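Local coordinates for protein halogenase (Chondromyces crocatus, PDB 3E1T) that probably chlorinates a precursor or intermediate of the myxobacterial natural product chondrochloren, as a variant of the FAD-dependent halogenases, at residues A[292-297]-A[343-348]; A[81-86]-A[367-372]. All coordinates share one frame; numbering follows the deposited sequence.

In the fold
Interactions 1 and 2 share helix 340-368, the first using a turn near its start and the second its final residues and the loop that follows. Their centres lie about 39 Å apart, on opposite sides of the chain's centre. Three of seven touching residues are buried in each, with one exposed in interaction 1 and three in interaction 2. Interaction 1 sets the loop before strand 298-300, at the edge of the parallel sheet, consistent with a Rossmann-type FAD-binding fold, against the helix through aromatic packing and one carboxylate bond. Interaction 2 meets the end of strand 75-82 in the nine-stranded mixed sheet, where an asparagine amide and glycine backbone supply the polar links.

Interaction 1: A[292-297]-A[343-348]; sequences SFWKNG and CFEEFE
Polar contact between the loop 292-297 and the helical turn 343-348 rests on Glu348, whose OE2 accepts a hydrogen bond from Phe293 N at 2.8 Å with an N-H...O angle of 154°. The donor stands well above the carboxylate plane. Glu348 reaches this amide because its CG is anti to the backbone N (chi1 -170°) and the chain beyond runs extended. The carboxylate is shared: OE1 forms a salt bridge with Arg352, one turn further along the helix, which probably helps to keep Glu348 ionised. Within the loop, Ser292 OG donates to Trp294 O at 2.7 Å. Two further oxygens lie at ring edges: Glu348 OE2 is 3.3 Å from Trp294 CD1, and Phe293 O meets the Phe347 ring in its plane at CE2 (3.6 Å).

Apolar packing is led by Trp294. Phe344 CB sits over one face of the indole, 3.6 Å from the centroid of the five-membered ring and 19° off its normal, a CH-pi contact; the Phe344 ring itself meets the indole obliquely. Were Trp294 replaced by alanine, the turn is likely to lose the flat cover over Phe344 CB, leaving a gap between loop and helix. Glu348 CG crosses the Phe293 ring at about a right angle, 3.5 Å from CD2, and Phe293 CB packs 3.8 Å from Phe347 CE2.

Beyond the pair, Arg352 makes a cation-pi contact with Phe293. Phe344 and Phe347 both rest on Ala299, and Phe347 also on Leu325 and Val326, so the turn packs on both strand 298-300, an outer strand of the parallel sheet of this FAD-dependent halogenase, and helix 315-333.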
loop_
_atom_site.group_PDB
_atom_site.type_symbol
_atom_site.label_atom_id
_atom_site.label_comp_id
_atom_site.label_asym_id
_atom_site.label_seq_id
_atom_site.Cartn_x
_atom_site.Cartn_y
_atom_site.Cartn_z
ATOM N N SER A 292 -7.816 -15.511 2.691
ATOM C CA SER A 292 -9.073 -15.009 3.244
ATOM C C SER A 292 -8.809 -13.717 3.992
ATOM O O SER A 292 -7.744 -13.565 4.594
ATOM C CB SER A 292 -9.689 -16.036 4.206
ATOM O OG SER A 292 -10.990 -15.616 4.626
ATOM N N PHE A 293 -9.769 -12.796 3.936
ATOM C CA PHE A 293 -9.672 -11.510 4.657
ATOM C C PHE A 293 -10.563 -11.442 5.904
ATOM O O PHE A 293 -10.496 -10.470 6.660
ATOM C CB PHE A 293 -9.999 -10.313 3.747
ATOM C CG PHE A 293 -9.064 -10.145 2.566
ATOM C CD1 PHE A 293 -7.760 -10.641 2.592
ATOM C CD2 PHE A 293 -9.484 -9.443 1.439
ATOM C CE1 PHE A 293 -6.899 -10.467 1.494
ATOM C CE2 PHE A 293 -8.632 -9.278 0.341
ATOM C CZ PHE A 293 -7.337 -9.785 0.381
ATOM N N TRP A 294 -11.392 -12.466 6.117
ATOM C CA TRP A 294 -12.197 -12.562 7.347
ATOM C C TRP A 294 -12.546 -14.020 7.687
ATOM O O TRP A 294 -12.475 -14.908 6.828
ATOM C CB TRP A 294 -13.474 -11.732 7.217
ATOM C CG TRP A 294 -14.487 -12.352 6.323
ATOM C CD1 TRP A 294 -14.455 -12.402 4.960
ATOM C CD2 TRP A 294 -15.694 -13.018 6.723
ATOM N NE1 TRP A 294 -15.567 -13.055 4.486
ATOM C CE2 TRP A 294 -16.345 -13.442 5.547
ATOM C CE3 TRP A 294 -16.294 -13.282 7.961
ATOM C CZ2 TRP A 294 -17.566 -14.131 5.571
ATOM C CZ3 TRP A 294 -17.512 -13.962 7.983
ATOM C CH2 TRP A 294 -18.127 -14.383 6.797
ATOM N N LYS A 295 -12.919 -14.284 8.932
ATOM C CA LYS A 295 -13.416 -15.636 9.244
ATOM C C LYS A 295 -14.759 -15.651 9.980
ATOM O O LYS A 295 -15.803 -15.907 9.365
ATOM C CB LYS A 295 -12.340 -16.516 9.906
ATOM C CG LYS A 295 -11.798 -16.005 11.221
ATOM C CD LYS A 295 -11.071 -17.109 12.003
ATOM C CE LYS A 295 -11.801 -18.457 11.922
ATOM N NZ LYS A 295 -11.404 -19.420 13.001
ATOM N N ASN A 296 -14.738 -15.383 11.277
ATOM C CA ASN A 296 -15.950 -15.244 12.082
ATOM C C ASN A 296 -15.519 -14.402 13.256
ATOM O O ASN A 296 -14.767 -14.870 14.114
ATOM C CB ASN A 296 -16.499 -16.601 12.557
ATOM C CG ASN A 296 -17.678 -17.103 11.712
ATOM O OD1 ASN A 296 -18.234 -16.377 10.871
ATOM N ND2 ASN A 296 -18.067 -18.349 11.941
ATOM N N GLY A 297 -15.937 -13.141 13.241
ATOM C CA GLY A 297 -15.533 -12.170 14.246
ATOM C C GLY A 297 -14.167 -11.533 14.039
ATOM O O GLY A 297 -13.754 -10.704 14.840
ATOM N N CYS A 343 -22.191 -8.831 4.851
ATOM C CA CYS A 343 -21.372 -7.632 5.000
ATOM C C CYS A 343 -19.858 -7.870 4.849
ATOM O O CYS A 343 -19.156 -7.054 4.240
ATOM C CB CYS A 343 -21.699 -6.922 6.314
ATOM S SG CYS A 343 -23.273 -6.032 6.227
ATOM N N PHE A 344 -19.361 -8.979 5.393
ATOM C CA PHE A 344 -17.934 -9.272 5.299
ATOM C C PHE A 344 -17.561 -9.919 3.957
ATOM O O PHE A 344 -16.428 -9.781 3.493
ATOM C CB PHE A 344 -17.455 -10.078 6.502
ATOM C CG PHE A 344 -17.319 -9.256 7.762
ATOM C CD1 PHE A 344 -16.098 -8.688 8.104
ATOM C CD2 PHE A 344 -18.419 -9.037 8.593
ATOM C CE1 PHE A 344 -15.957 -7.923 9.269
ATOM C CE2 PHE A 344 -18.302 -8.274 9.756
ATOM C CZ PHE A 344 -17.061 -7.717 10.104
ATOM N N GLU A 345 -18.519 -10.590 3.323
ATOM C CA GLU A 345 -18.338 -11.059 1.954
ATOM C C GLU A 345 -18.236 -9.878 0.990
ATOM O O GLU A 345 -17.448 -9.914 0.048
ATOM C CB GLU A 345 -19.475 -11.984 1.528
ATOM C CG GLU A 345 -19.309 -13.416 1.993
ATOM C CD GLU A 345 -20.459 -14.307 1.549
ATOM O OE1 GLU A 345 -21.603 -13.790 1.403
ATOM O OE2 GLU A 345 -20.217 -15.527 1.349
ATOM N N GLU A 346 -19.018 -8.832 1.247
ATOM C CA GLU A 346 -18.963 -7.604 0.455
ATOM C C GLU A 346 -17.636 -6.872 0.625
ATOM O O GLU A 346 -17.061 -6.373 -0.342
ATOM C CB GLU A 346 -20.125 -6.675 0.816
ATOM C CG GLU A 346 -20.304 -5.483 -0.139
ATOM C CD GLU A 346 -20.744 -5.891 -1.549
ATOM O OE1 GLU A 346 -20.831 -7.107 -1.855
ATOM O OE2 GLU A 346 -20.995 -4.985 -2.366
ATOM N N PHE A 347 -17.176 -6.793 1.869
ATOM C CA PHE A 347 -15.879 -6.256 2.190
ATOM C C PHE A 347 -14.745 -6.932 1.378
ATOM O O PHE A 347 -13.990 -6.248 0.699
ATOM C CB PHE A 347 -15.643 -6.422 3.697
ATOM C CG PHE A 347 -14.197 -6.580 4.081
ATOM C CD1 PHE A 347 -13.256 -5.621 3.730
ATOM C CD2 PHE A 347 -13.786 -7.680 4.809
ATOM C CE1 PHE A 347 -11.932 -5.754 4.104
ATOM C CE2 PHE A 347 -12.470 -7.829 5.180
ATOM C CZ PHE A 347 -11.529 -6.850 4.826
ATOM N N GLU A 348 -14.634 -8.259 1.467
ATOM C CA GLU A 348 -13.604 -9.006 0.742
ATOM C C GLU A 348 -13.715 -8.842 -0.783
ATOM O O GLU A 348 -12.706 -8.649 -1.472
ATOM C CB GLU A 348 -13.601 -10.486 1.146
ATOM C CG GLU A 348 -12.378 -11.249 0.598
ATOM C CD GLU A 348 -12.027 -12.507 1.349
ATOM O OE1 GLU A 348 -11.518 -13.451 0.698
ATOM O OE2 GLU A 348 -12.197 -12.547 2.590
#

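Interaction 2: A[81-86]-A[367-372]; sequences FRWGKE and DMNQDT
Gly84 and Asn369 bring the two backbones within 3.7 Å, CA to CA. In this FAD-dependent halogenase fold, the end of strand 75-82 of the nine-stranded mixed sheet here meets the end of helix 340-368. The junction is tight at its centre. Asn369 OD1 accepts a hydrogen bond from Gly84 N at 2.8 Å, with the donor in the carbonyl plane, on a lone pair, and the bond nearly straight at 175°. Placing CG anti to the backbone N (chi1 -166°) carries the Asn369 amide across to the glycine. A weak bond from Gln370 N to Gly84 O adds to the close backbone pairing, and Gly84 CA gives a C-H...O contact to Met368 O, 3.5 Å away. The absence of a side chain matters here: a CB on Gly84 would press on Met368 SD and, at this residue's backbone angles, on the preceding carbonyl O.

Trp83 carries the buried side. Asn369 OD1 lies over one face of its ring, and Asn369 CB is 3.7 Å from NE1. Trp83 NE1 is hydrogen-bonded to Phe365 O, and Phe365 stacks on the indole while Trp219 and Trp377 meet it edge-to-face, so the tryptophan belongs to an aromatic cluster.

The solvent side is looser. Exposed Met368 lies at the outer margin, with CG at the indole's edge near CD1 and SD in an oblique Met-aromatic contact, 5.2 Å from the Trp83 five-membered ring centroid. Exposed Lys85 and Gln370 cross obliquely and meet through Lys85 CG and Gln370 NE2. Arg82, bent at chi2 and chi3, folds back over its own loop: its NH2 donates to Glu86 O at 3.1 Å, coming from above the carbonyl plane, 38° out of it.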
loop_
_atom_site.group_PDB
_atom_site.type_symbol
_atom_site.label_atom_id
_atom_site.label_comp_id
_atom_site.label_asym_id
_atom_site.label_seq_id
_atom_site.Cartn_x
_atom_site.Cartn_y
_atom_site.Cartn_z
ATOM N N PHE A 81 7.821 10.059 -14.491
ATOM C CA PHE A 81 8.425 8.749 -14.708
ATOM C C PHE A 81 9.507 8.788 -15.763
ATOM O O PHE A 81 9.313 9.350 -16.843
ATOM C CB PHE A 81 7.374 7.737 -15.154
ATOM C CG PHE A 81 6.544 7.189 -14.036
ATOM C CD1 PHE A 81 5.326 7.764 -13.719
ATOM C CD2 PHE A 81 6.975 6.086 -13.311
ATOM C CE1 PHE A 81 4.547 7.248 -12.675
ATOM C CE2 PHE A 81 6.208 5.565 -12.266
ATOM C CZ PHE A 81 4.998 6.147 -11.949
ATOM N N ARG A 82 10.649 8.196 -15.428
ATOM C CA ARG A 82 11.606 7.757 -16.430
ATOM C C ARG A 82 11.450 6.235 -16.548
ATOM O O ARG A 82 11.982 5.460 -15.741
ATOM C CB ARG A 82 13.027 8.228 -16.075
ATOM C CG ARG A 82 14.160 7.283 -16.405
ATOM C CD ARG A 82 14.567 7.291 -17.853
ATOM N NE ARG A 82 13.676 6.521 -18.717
ATOM C CZ ARG A 82 13.725 5.203 -18.897
ATOM N NH1 ARG A 82 14.601 4.458 -18.236
ATOM N NH2 ARG A 82 12.873 4.627 -19.731
ATOM N N TRP A 83 10.692 5.824 -17.562
ATOM C CA TRP A 83 10.117 4.492 -17.604
ATOM C C TRP A 83 9.516 4.251 -18.976
ATOM O O TRP A 83 8.808 5.105 -19.505
ATOM C CB TRP A 83 8.993 4.416 -16.569
ATOM C CG TRP A 83 8.578 3.039 -16.103
ATOM C CD1 TRP A 83 7.928 2.080 -16.820
ATOM C CD2 TRP A 83 8.739 2.511 -14.782
ATOM N NE1 TRP A 83 7.701 0.967 -16.034
ATOM C CE2 TRP A 83 8.186 1.210 -14.778
ATOM C CE3 TRP A 83 9.305 3.010 -13.602
ATOM C CZ2 TRP A 83 8.179 0.403 -13.635
ATOM C CZ3 TRP A 83 9.304 2.203 -12.468
ATOM C CH2 TRP A 83 8.741 0.917 -12.494
ATOM N N GLY A 84 9.784 3.075 -19.530
ATOM C CA GLY A 84 9.233 2.679 -20.819
ATOM C C GLY A 84 10.263 2.693 -21.931
ATOM O O GLY A 84 11.451 2.424 -21.708
ATOM N N LYS A 85 9.786 3.027 -23.129
ATOM C CA LYS A 85 10.590 3.043 -24.348
ATOM C C LYS A 85 11.550 4.238 -24.416
ATOM O O LYS A 85 12.744 4.061 -24.658
ATOM C CB LYS A 85 9.658 3.043 -25.566
ATOM C CG LYS A 85 10.153 2.216 -26.734
ATOM C CD LYS A 85 9.217 2.317 -27.935
ATOM C CE LYS A 85 9.049 3.765 -28.420
ATOM N NZ LYS A 85 10.344 4.454 -28.733
ATOM N N GLU A 86 11.028 5.444 -24.191
ATOM C CA GLU A 86 11.807 6.683 -24.340
ATOM C C GLU A 86 12.654 6.986 -23.096
ATOM O O GLU A 86 12.238 6.678 -21.978
ATOM C CB GLU A 86 10.866 7.861 -24.641
ATOM C CG GLU A 86 11.512 9.022 -25.405
ATOM C CD GLU A 86 10.708 10.322 -25.344
ATOM O OE1 GLU A 86 11.310 11.401 -25.571
ATOM O OE2 GLU A 86 9.484 10.278 -25.071
ATOM N N ASP A 367 5.955 -4.510 -17.215
ATOM C CA ASP A 367 6.136 -5.060 -18.570
ATOM C C ASP A 367 6.480 -3.996 -19.617
ATOM O O ASP A 367 7.209 -4.280 -20.549
ATOM C CB ASP A 367 4.891 -5.849 -19.008
ATOM C CG ASP A 367 5.016 -6.439 -20.432
ATOM O OD1 ASP A 367 5.417 -7.617 -20.581
ATOM O OD2 ASP A 367 4.705 -5.716 -21.404
ATOM N N MET A 368 5.976 -2.780 -19.457
ATOM C CA MET A 368 6.174 -1.747 -20.474
ATOM C C MET A 368 7.570 -1.122 -20.480
ATOM O O MET A 368 7.964 -0.523 -21.481
ATOM C CB MET A 368 5.094 -0.662 -20.397
ATOM C CG MET A 368 5.332 0.382 -19.332
ATOM S SD MET A 368 5.299 2.068 -19.981
ATOM C CE MET A 368 3.533 2.262 -20.277
ATOM N N ASN A 369 8.325 -1.245 -19.385
ATOM C CA ASN A 369 9.701 -0.755 -19.414
ATOM C C ASN A 369 10.583 -1.573 -20.369
ATOM O O ASN A 369 10.696 -2.793 -20.248
ATOM C CB ASN A 369 10.325 -0.697 -18.022
ATOM C CG ASN A 369 11.602 0.112 -17.998
ATOM O OD1 ASN A 369 11.596 1.301 -18.285
ATOM N ND2 ASN A 369 12.705 -0.531 -17.652
ATOM N N GLN A 370 11.195 -0.874 -21.323
ATOM C CA GLN A 370 12.144 -1.461 -22.273
ATOM C C GLN A 370 13.562 -1.318 -21.737
ATOM O O GLN A 370 14.061 -0.198 -21.567
ATOM C CB GLN A 370 12.042 -0.735 -23.620
ATOM C CG GLN A 370 12.989 -1.254 -24.706
ATOM C CD GLN A 370 13.278 -0.215 -25.772
ATOM O OE1 GLN A 370 14.104 0.684 -25.576
ATOM N NE2 GLN A 370 12.605 -0.336 -26.911
ATOM N N ASP A 371 14.202 -2.447 -21.456
ATOM C CA ASP A 371 15.609 -2.465 -21.071
ATOM C C ASP A 371 16.154 -3.853 -21.380
ATOM O O ASP A 371 16.201 -4.742 -20.512
ATOM C CB ASP A 371 15.803 -2.084 -19.598
ATOM C CG ASP A 371 17.236 -1.686 -19.281
ATOM O OD1 ASP A 371 18.146 -2.049 -20.054
ATOM O OD2 ASP A 371 17.459 -1.006 -18.259
ATOM N N THR A 372 16.568 -4.027 -22.631
ATOM C CA THR A 372 16.837 -5.353 -23.178
ATOM C C THR A 372 18.064 -6.038 -22.609
ATOM O O THR A 372 18.182 -7.258 -22.712
ATOM C CB THR A 372 16.926 -5.343 -24.729
ATOM O OG1 THR A 372 17.958 -4.440 -25.144
ATOM C CG2 THR A 372 15.598 -4.919 -25.344
#